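Local coordinates for protein shikimate dehydrogenase (Thermotoga maritima, PDB 3U62) that probably catalyses the reversible NADPH-linked reduction of 3-dehydroshikimate to shikimate, a step on the shikimate pathway to chorismate and the aromatic amino acids, at residues A[2-7]-A[51-56]; A[6-11]-A[34-39]. All blocks are in the same frame, centred on the assembly; numbering follows the deposited sequence.

Interaction 1 of 2, residues A[2-7]-A[51-56]; sequences KFCIIG and EEYDGF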
ATOM      1  N   LYS A   2     -22.132  -6.469   1.261  1.00  9.27           N
ATOM      2  CA  LYS A   2     -21.357  -6.327   2.492  1.00  9.57           C
ATOM      3  C   LYS A   2     -19.861  -6.400   2.209  1.00  8.14           C
ATOM      4  O   LYS A   2     -19.394  -7.298   1.502  1.00  8.41           O
ATOM      5  CB  LYS A   2     -21.747  -7.411   3.501  1.00 12.85           C
ATOM      6  CG  LYS A   2     -23.162  -7.296   4.048  1.00 17.17           C
ATOM      7  CD  LYS A   2     -23.492  -8.470   4.955  1.00 22.83           C
ATOM      8  CE  LYS A   2     -24.918  -8.392   5.472  1.00 27.33           C
ATOM      9  NZ  LYS A   2     -25.281  -9.588   6.281  1.00 30.22           N
ATOM     10  N   PHE A   3     -19.118  -5.445   2.767  1.00  7.61           N
ATOM     11  CA  PHE A   3     -17.664  -5.384   2.627  1.00  8.34           C
ATOM     12  C   PHE A   3     -17.026  -5.191   3.998  1.00  8.86           C
ATOM     13  O   PHE A   3     -17.712  -4.844   4.960  1.00  7.98           O
ATOM     14  CB  PHE A   3     -17.261  -4.238   1.688  1.00  7.83           C
ATOM     15  CG  PHE A   3     -17.921  -4.299   0.339  1.00  7.35           C
ATOM     16  CD1 PHE A   3     -19.087  -3.582   0.085  1.00  8.92           C
ATOM     17  CD2 PHE A   3     -17.385  -5.087  -0.676  1.00  8.28           C
ATOM     18  CE1 PHE A   3     -19.706  -3.644  -1.161  1.00  7.81           C
ATOM     19  CE2 PHE A   3     -17.998  -5.157  -1.923  1.00  9.00           C
ATOM     20  CZ  PHE A   3     -19.160  -4.432  -2.168  1.00  8.52           C
ATOM     21  N   CYS A   4     -15.720  -5.435   4.087  1.00  7.64           N
ATOM     22  CA  CYS A   4     -14.959  -5.134   5.293  1.00  7.99           C
ATOM     23  C   CYS A   4     -13.484  -5.007   4.954  1.00  7.46           C
ATOM     24  O   CYS A   4     -13.078  -5.193   3.800  1.00  7.72           O
ATOM     25  CB  CYS A   4     -15.163  -6.213   6.366  1.00 11.91           C
ATOM     26  SG  CYS A   4     -14.612  -7.873   5.899  1.00 13.53           S
ATOM     27  N   ILE A   5     -12.686  -4.670   5.958  1.00  7.77           N
ATOM     28  CA  ILE A   5     -11.243  -4.765   5.848  1.00  8.56           C
ATOM     29  C   ILE A   5     -10.760  -5.817   6.845  1.00  9.09           C
ATOM     30  O   ILE A   5     -11.159  -5.813   8.013  1.00  9.87           O
ATOM     31  CB  ILE A   5     -10.544  -3.391   6.063  1.00  8.33           C
ATOM     32  CG1 ILE A   5      -9.020  -3.513   5.928  1.00 10.84           C
ATOM     33  CG2 ILE A   5     -10.952  -2.744   7.392  1.00  8.90           C
ATOM     34  CD1 ILE A   5      -8.463  -2.892   4.668  1.00 24.93           C
ATOM     35  N   ILE A   6      -9.920  -6.730   6.366  1.00  9.63           N
ATOM     36  CA  ILE A   6      -9.330  -7.751   7.224  1.00  9.36           C
ATOM     37  C   ILE A   6      -7.835  -7.496   7.384  1.00  9.39           C
ATOM     38  O   ILE A   6      -7.178  -6.988   6.469  1.00  9.66           O
ATOM     39  CB  ILE A   6      -9.624  -9.203   6.719  1.00 10.90           C
ATOM     40  CG1 ILE A   6      -8.925  -9.493   5.380  1.00 12.53           C
ATOM     41  CG2 ILE A   6     -11.135  -9.435   6.576  1.00 12.41           C
ATOM     42  CD1 ILE A   6      -7.568 -10.200   5.530  1.00 25.07           C
ATOM     43  N   GLY A   7      -7.310  -7.839   8.555  1.00  9.05           N
ATOM     44  CA  GLY A   7      -5.905  -7.609   8.865  1.00 11.24           C
ATOM     45  C   GLY A   7      -5.617  -7.766  10.343  1.00 10.97           C
ATOM     46  O   GLY A   7      -6.473  -8.226  11.108  1.00 12.05           O
ATOM     47  N   GLU A  51     -17.915 -16.328   3.260  1.00 15.04           N
ATOM     48  CA  GLU A  51     -19.342 -16.623   3.213  1.00 18.56           C
ATOM     49  C   GLU A  51     -20.206 -15.417   3.580  1.00 16.91           C
ATOM     50  O   GLU A  51     -21.332 -15.289   3.092  1.00 19.82           O
ATOM     51  CB  GLU A  51     -19.677 -17.805   4.125  1.00 21.34           C
ATOM     52  CG  GLU A  51     -19.134 -19.141   3.635  1.00 28.14           C
ATOM     53  CD  GLU A  51     -19.596 -20.314   4.477  1.00 36.15           C
ATOM     54  OE1 GLU A  51     -20.712 -20.252   5.042  1.00 40.67           O
ATOM     55  OE2 GLU A  51     -18.847 -21.311   4.569  1.00 41.01           O
ATOM     56  N   GLU A  52     -19.679 -14.538   4.429  1.00 15.29           N
ATOM     57  CA  GLU A  52     -20.473 -13.446   5.001  1.00 14.99           C
ATOM     58  C   GLU A  52     -20.381 -12.121   4.250  1.00 14.76           C
ATOM     59  O   GLU A  52     -21.255 -11.261   4.391  1.00 16.30           O
ATOM     60  CB  GLU A  52     -20.115 -13.242   6.478  1.00 16.84           C
ATOM     61  CG  GLU A  52     -20.686 -14.314   7.401  1.00 19.87           C
ATOM     62  CD  GLU A  52     -20.238 -14.181   8.848  1.00 21.22           C
ATOM     63  OE1 GLU A  52     -19.534 -13.205   9.187  1.00 24.95           O
ATOM     64  OE2 GLU A  52     -20.597 -15.070   9.653  1.00 22.98           O
ATOM     65  N   TYR A  53     -19.329 -11.965   3.452  1.00 10.89           N
ATOM     66  CA  TYR A  53     -19.090 -10.721   2.729  1.00 10.86           C
ATOM     67  C   TYR A  53     -19.042 -10.952   1.224  1.00 10.91           C
ATOM     68  O   TYR A  53     -18.508 -11.964   0.763  1.00 13.77           O
ATOM     69  CB  TYR A  53     -17.779 -10.084   3.194  1.00 12.04           C
ATOM     70  CG  TYR A  53     -17.783  -9.646   4.641  1.00 14.89           C
ATOM     71  CD1 TYR A  53     -18.245  -8.380   5.000  1.00 14.06           C
ATOM     72  CD2 TYR A  53     -17.320 -10.491   5.649  1.00 14.36           C
ATOM     73  CE1 TYR A  53     -18.252  -7.970   6.323  1.00 15.56           C
ATOM     74  CE2 TYR A  53     -17.321 -10.090   6.977  1.00 15.61           C
ATOM     75  CZ  TYR A  53     -17.786  -8.828   7.305  1.00 16.08           C
ATOM     76  OH  TYR A  53     -17.795  -8.416   8.616  1.00 18.41           O
ATOM     77  N   ASP A  54     -19.605 -10.011   0.469  1.00  8.81           N
ATOM     78  CA  ASP A  54     -19.530 -10.040  -0.994  1.00  9.22           C
ATOM     79  C   ASP A  54     -18.104  -9.770  -1.458  1.00 10.29           C
ATOM     80  O   ASP A  54     -17.621 -10.383  -2.414  1.00  9.58           O
ATOM     81  CB  ASP A  54     -20.482  -9.008  -1.600  1.00  9.83           C
ATOM     82  CG  ASP A  54     -21.934  -9.320  -1.312  1.00 11.72           C
ATOM     83  OD1 ASP A  54     -22.465  -8.803  -0.306  1.00 13.13           O
ATOM     84  OD2 ASP A  54     -22.539 -10.099  -2.078  1.00 15.94           O
ATOM     85  N   GLY A  55     -17.443  -8.843  -0.774  1.00  9.69           N
ATOM     86  CA  GLY A  55     -16.062  -8.496  -1.061  1.00  9.53           C
ATOM     87  C   GLY A  55     -15.404  -7.929   0.174  1.00  8.46           C
ATOM     88  O   GLY A  55     -16.070  -7.684   1.182  1.00  8.59           O
ATOM     89  N   PHE A  56     -14.092  -7.732   0.102  1.00  6.62           N
ATOM     90  CA  PHE A  56     -13.347  -7.157   1.212  1.00  6.99           C
ATOM     91  C   PHE A  56     -11.959  -6.700   0.802  1.00  7.17           C
ATOM     92  O   PHE A  56     -11.432  -7.112  -0.234  1.00  7.11           O
ATOM     93  CB  PHE A  56     -13.259  -8.132   2.402  1.00  7.85           C
ATOM     94  CG  PHE A  56     -12.659  -9.474   2.066  1.00  9.41           C
ATOM     95  CD1 PHE A  56     -11.293  -9.702   2.220  1.00  8.83           C
ATOM     96  CD2 PHE A  56     -13.465 -10.522   1.632  1.00  9.82           C
ATOM     97  CE1 PHE A  56     -10.739 -10.945   1.923  1.00 11.43           C
ATOM     98  CE2 PHE A  56     -12.921 -11.768   1.333  1.00 10.68           C
ATOM     99  CZ  PHE A  56     -11.555 -11.981   1.480  1.00  9.62           C
TER
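Cys4 sets its sulfur squarely over the Tyr53 ring: SG sits 3.5 Å from the centroid of that ring, only 5° off its normal. This sulfur-aromatic contact depends on SG lying between the backbone N and carbonyl carbon of Cys4 (chi1 62°), which turns it over the ring centre while CB adds a CH-pi contact to the same face. SG also touches CB of Phe56, 3.8 Å away, and the Phe56 ring leans obliquely on CG1 of Ile6. The edge of Tyr53 lies against the Lys2-Phe3 backbone. Where strand 2-7 begins, Asp54 OD1 takes the Lys2 amide N at 2.8 Å on the anti side of its carboxylate, and Lys2 O answers with weak bonds from the amides of Asp54 and Gly55; Asp54 OD2 goes to Arg87. A leucine in place of Tyr53 would probably leave the Cys4 sulfur without its aromatic face and Glu35 without the phenol that bonds it. The chain thus turns from helix 42-52 into strand 55-58 with polar bonds fastening the turn at its partly exposed end, and sulfur and aromatic packing farther along, where Cys4, Ile6 and Phe56 are buried.

Interaction 2 of 2, residues A[6-11]-A[34-39]; sequences IGYPVR and MEEIPP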
ATOM      1  N   ILE A   6      -9.920  -6.730   6.366  1.00  9.63           N
ATOM      2  CA  ILE A   6      -9.330  -7.751   7.224  1.00  9.36           C
ATOM      3  C   ILE A   6      -7.835  -7.496   7.384  1.00  9.39           C
ATOM      4  O   ILE A   6      -7.178  -6.988   6.469  1.00  9.66           O
ATOM      5  CB  ILE A   6      -9.624  -9.203   6.719  1.00 10.90           C
ATOM      6  CG1 ILE A   6      -8.925  -9.493   5.380  1.00 12.53           C
ATOM      7  CG2 ILE A   6     -11.135  -9.435   6.576  1.00 12.41           C
ATOM      8  CD1 ILE A   6      -7.568 -10.200   5.530  1.00 25.07           C
ATOM      9  N   GLY A   7      -7.310  -7.839   8.555  1.00  9.05           N
ATOM     10  CA  GLY A   7      -5.905  -7.609   8.865  1.00 11.24           C
ATOM     11  C   GLY A   7      -5.617  -7.766  10.343  1.00 10.97           C
ATOM     12  O   GLY A   7      -6.473  -8.226  11.108  1.00 12.05           O
ATOM     13  N   TYR A   8      -4.402  -7.387  10.735  1.00 11.75           N
ATOM     14  CA  TYR A   8      -3.939  -7.512  12.111  1.00 13.23           C
ATOM     15  C   TYR A   8      -2.685  -6.662  12.296  1.00 13.36           C
ATOM     16  O   TYR A   8      -1.588  -7.092  11.933  1.00 14.66           O
ATOM     17  CB  TYR A   8      -3.632  -8.974  12.429  1.00 15.62           C
ATOM     18  CG  TYR A   8      -3.527  -9.287  13.896  1.00 19.29           C
ATOM     19  CD1 TYR A   8      -4.665  -9.320  14.701  1.00 19.05           C
ATOM     20  CD2 TYR A   8      -2.295  -9.573  14.478  1.00 18.88           C
ATOM     21  CE1 TYR A   8      -4.581  -9.615  16.050  1.00 20.00           C
ATOM     22  CE2 TYR A   8      -2.197  -9.871  15.828  1.00 20.17           C
ATOM     23  CZ  TYR A   8      -3.345  -9.892  16.607  1.00 19.50           C
ATOM     24  OH  TYR A   8      -3.255 -10.186  17.947  1.00 22.82           O
ATOM     25  N   PRO A   9      -2.836  -5.445  12.856  1.00 15.01           N
ATOM     26  CA  PRO A   9      -4.074  -4.846  13.362  1.00 13.41           C
ATOM     27  C   PRO A   9      -4.928  -4.196  12.270  1.00 14.58           C
ATOM     28  O   PRO A   9      -4.427  -3.912  11.177  1.00 14.47           O
ATOM     29  CB  PRO A   9      -3.562  -3.772  14.320  1.00 14.89           C
ATOM     30  CG  PRO A   9      -2.272  -3.333  13.722  1.00 15.48           C
ATOM     31  CD  PRO A   9      -1.684  -4.540  13.032  1.00 14.07           C
ATOM     32  N   VAL A  10      -6.203  -3.961  12.577  1.00 14.19           N
ATOM     33  CA  VAL A  10      -7.100  -3.282  11.646  1.00 14.86           C
ATOM     34  C   VAL A  10      -8.192  -2.452  12.340  1.00 14.10           C
ATOM     35  O   VAL A  10      -8.930  -1.717  11.681  1.00 13.53           O
ATOM     36  CB  VAL A  10      -7.704  -4.278  10.614  1.00 17.16           C
ATOM     37  CG1 VAL A  10      -9.026  -4.875  11.105  1.00 14.17           C
ATOM     38  CG2 VAL A  10      -7.873  -3.596   9.257  1.00 20.47           C
ATOM     39  N   ARG A  11      -8.280  -2.557  13.664  1.00 13.47           N
ATOM     40  CA  ARG A  11      -9.336  -1.872  14.418  1.00 12.64           C
ATOM     41  C   ARG A  11      -9.308  -0.339  14.293  1.00 12.67           C
ATOM     42  O   ARG A  11     -10.339   0.314  14.452  1.00 12.85           O
ATOM     43  CB  ARG A  11      -9.331  -2.308  15.889  1.00 12.18           C
ATOM     44  CG  ARG A  11      -8.136  -1.824  16.685  1.00 13.96           C
ATOM     45  CD  ARG A  11      -7.850  -2.722  17.872  1.00 16.08           C
ATOM     46  NE  ARG A  11      -6.713  -2.223  18.641  1.00 16.07           N
ATOM     47  CZ  ARG A  11      -5.436  -2.449  18.339  1.00 18.68           C
ATOM     48  NH1 ARG A  11      -5.109  -3.179  17.281  1.00 19.21           N
ATOM     49  NH2 ARG A  11      -4.479  -1.944  19.105  1.00 19.26           N
ATOM     50  N   MET A  34     -15.096  -4.376   9.656  1.00 10.49           N
ATOM     51  CA  MET A  34     -13.706  -4.676   9.998  1.00 11.68           C
ATOM     52  C   MET A  34     -13.601  -6.007  10.730  1.00 14.05           C
ATOM     53  O   MET A  34     -14.440  -6.335  11.573  1.00 14.78           O
ATOM     54  CB  MET A  34     -13.095  -3.556  10.850  1.00 14.62           C
ATOM     55  CG  MET A  34     -13.858  -3.232  12.136  1.00 14.29           C
ATOM     56  SD  MET A  34     -12.909  -2.246  13.306  1.00 16.70           S
ATOM     57  CE  MET A  34     -12.619  -0.757  12.348  1.00 14.24           C
ATOM     58  N   GLU A  35     -12.566  -6.772  10.396  1.00 13.09           N
ATOM     59  CA  GLU A  35     -12.326  -8.069  11.014  1.00 14.57           C
ATOM     60  C   GLU A  35     -10.844  -8.191  11.352  1.00 15.55           C
ATOM     61  O   GLU A  35     -10.013  -8.443  10.469  1.00 14.21           O
ATOM     62  CB  GLU A  35     -12.763  -9.206  10.077  1.00 18.09           C
ATOM     63  CG  GLU A  35     -14.223  -9.136   9.601  1.00 18.73           C
ATOM     64  CD  GLU A  35     -15.218  -9.790  10.556  1.00 21.08           C
ATOM     65  OE1 GLU A  35     -14.819 -10.210  11.664  1.00 21.42           O
ATOM     66  OE2 GLU A  35     -16.411  -9.889  10.192  1.00 17.15           O
ATOM     67  N   GLU A  36     -10.514  -7.992  12.628  1.00 14.67           N
ATOM     68  CA  GLU A  36      -9.131  -8.114  13.083  1.00 15.43           C
ATOM     69  C   GLU A  36      -8.822  -9.570  13.415  1.00 16.62           C
ATOM     70  O   GLU A  36      -9.162 -10.065  14.494  1.00 18.10           O
ATOM     71  CB  GLU A  36      -8.857  -7.195  14.278  1.00 16.87           C
ATOM     72  CG  GLU A  36      -7.377  -6.908  14.506  1.00 19.51           C
ATOM     73  CD  GLU A  36      -7.153  -5.816  15.536  1.00 17.57           C
ATOM     74  OE1 GLU A  36      -7.200  -6.121  16.750  1.00 18.39           O
ATOM     75  OE2 GLU A  36      -6.929  -4.654  15.139  1.00 16.31           O
ATOM     76  N   ILE A  37      -8.180 -10.247  12.466  1.00 14.13           N
ATOM     77  CA  ILE A  37      -7.927 -11.682  12.555  1.00 15.00           C
ATOM     78  C   ILE A  37      -6.438 -11.938  12.775  1.00 15.83           C
ATOM     79  O   ILE A  37      -5.616 -11.534  11.953  1.00 16.10           O
ATOM     80  CB  ILE A  37      -8.387 -12.413  11.264  1.00 15.69           C
ATOM     81  CG1 ILE A  37      -9.834 -12.038  10.920  1.00 16.11           C
ATOM     82  CG2 ILE A  37      -8.238 -13.928  11.423  1.00 17.85           C
ATOM     83  CD1 ILE A  37     -10.235 -12.311   9.475  1.00 17.95           C
ATOM     84  N   PRO A  38      -6.084 -12.593  13.897  1.00 16.21           N
ATOM     85  CA  PRO A  38      -4.683 -12.960  14.099  1.00 16.41           C
ATOM     86  C   PRO A  38      -4.240 -14.044  13.110  1.00 15.40           C
ATOM     87  O   PRO A  38      -5.065 -14.871  12.705  1.00 15.00           O
ATOM     88  CB  PRO A  38      -4.660 -13.489  15.538  1.00 19.16           C
ATOM     89  CG  PRO A  38      -6.055 -13.916  15.818  1.00 20.47           C
ATOM     90  CD  PRO A  38      -6.929 -12.982  15.042  1.00 19.25           C
ATOM     91  N   PRO A  39      -2.950 -14.036  12.713  1.00 16.46           N
ATOM     92  CA  PRO A  39      -2.413 -15.006  11.752  1.00 17.12           C
ATOM     93  C   PRO A  39      -2.721 -16.460  12.116  1.00 16.55           C
ATOM     94  O   PRO A  39      -3.011 -17.267  11.228  1.00 17.75           O
ATOM     95  CB  PRO A  39      -0.904 -14.757  11.814  1.00 16.84           C
ATOM     96  CG  PRO A  39      -0.781 -13.332  12.192  1.00 19.50           C
ATOM     97  CD  PRO A  39      -1.928 -13.050  13.119  1.00 18.23           C
TER
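Three N-H groups from 6-11 converge on one carboxylate oxygen, Glu36 OE2. The amide of Val10 reaches it at 2.8 Å (N to OE2) along the anti lone pair, nearly straight at 170°. Arg11 N comes in from above the carboxylate plane, and Arg11 NH1 closes a salt bridge from the syn side, 3.2 Å from OE2, which lies in the guanidinium plane. The two planar groups stand almost perpendicular, so this is a single-oxygen grip rather than a paired, coplanar one. Glu36 gets there with CG anti to its backbone N (chi1 -160°) and an extended chain, its CG passing beside CD1 of Tyr8 on the way. Tyr8 in turn rests one ring face on Pro38, whose CA is 3.8 Å from the ring centroid in a CH-pi contact displaced toward the rim, while Pro39 CD touches the ring at CD2. Met34 bends at its thioether to bring CE to 3.3 Å from Arg11 O.

Behind these side chains the parallel strands hold the backbone in place. Ile37 N bonds Gly7 O at 3.0 Å, and a weak bond runs from Gly7 N to Glu35 O. The chain then turns through a cis peptide before Pro9, a bend that is consistent with the Val10 and Arg11 amides facing Glu36. Val10 packs near Ser13 and Thr59, both predicted to bind shikimate. Strands 2-7 and 31-36 are the two strands of a beta-alpha-beta unit joined through helix 15-26; helix 42-52 packs against Glu35 and Ile37, and strand 55-58 adjoins strand 2-7 on its other side.

Overall arrangement
Both contacts hang on strand 2-7, which lies between 55-58 and 31-36 in the mixed sheet of the substrate-binding domain. Interaction 1 holds one flank of it at the strand's beginning, and interaction 2 the other flank at its end, where the chain runs on toward the predicted shikimate site. Each mixes buried and exposed residues, but differently: interaction 1 has sulfur and aromatic packing inside and a carboxylate-to-amide bond and weak backbone bonds at its outer end, whereas interaction 2 joins a carboxylate at the end of strand 31-36 to an exposed arginine and two loop amides, beside a short parallel strand pairing. They meet directly where Tyr53 OH lies 2.6 Å from Glu35 OE2, a probable hydrogen bond, and share Ile6 and Gly7.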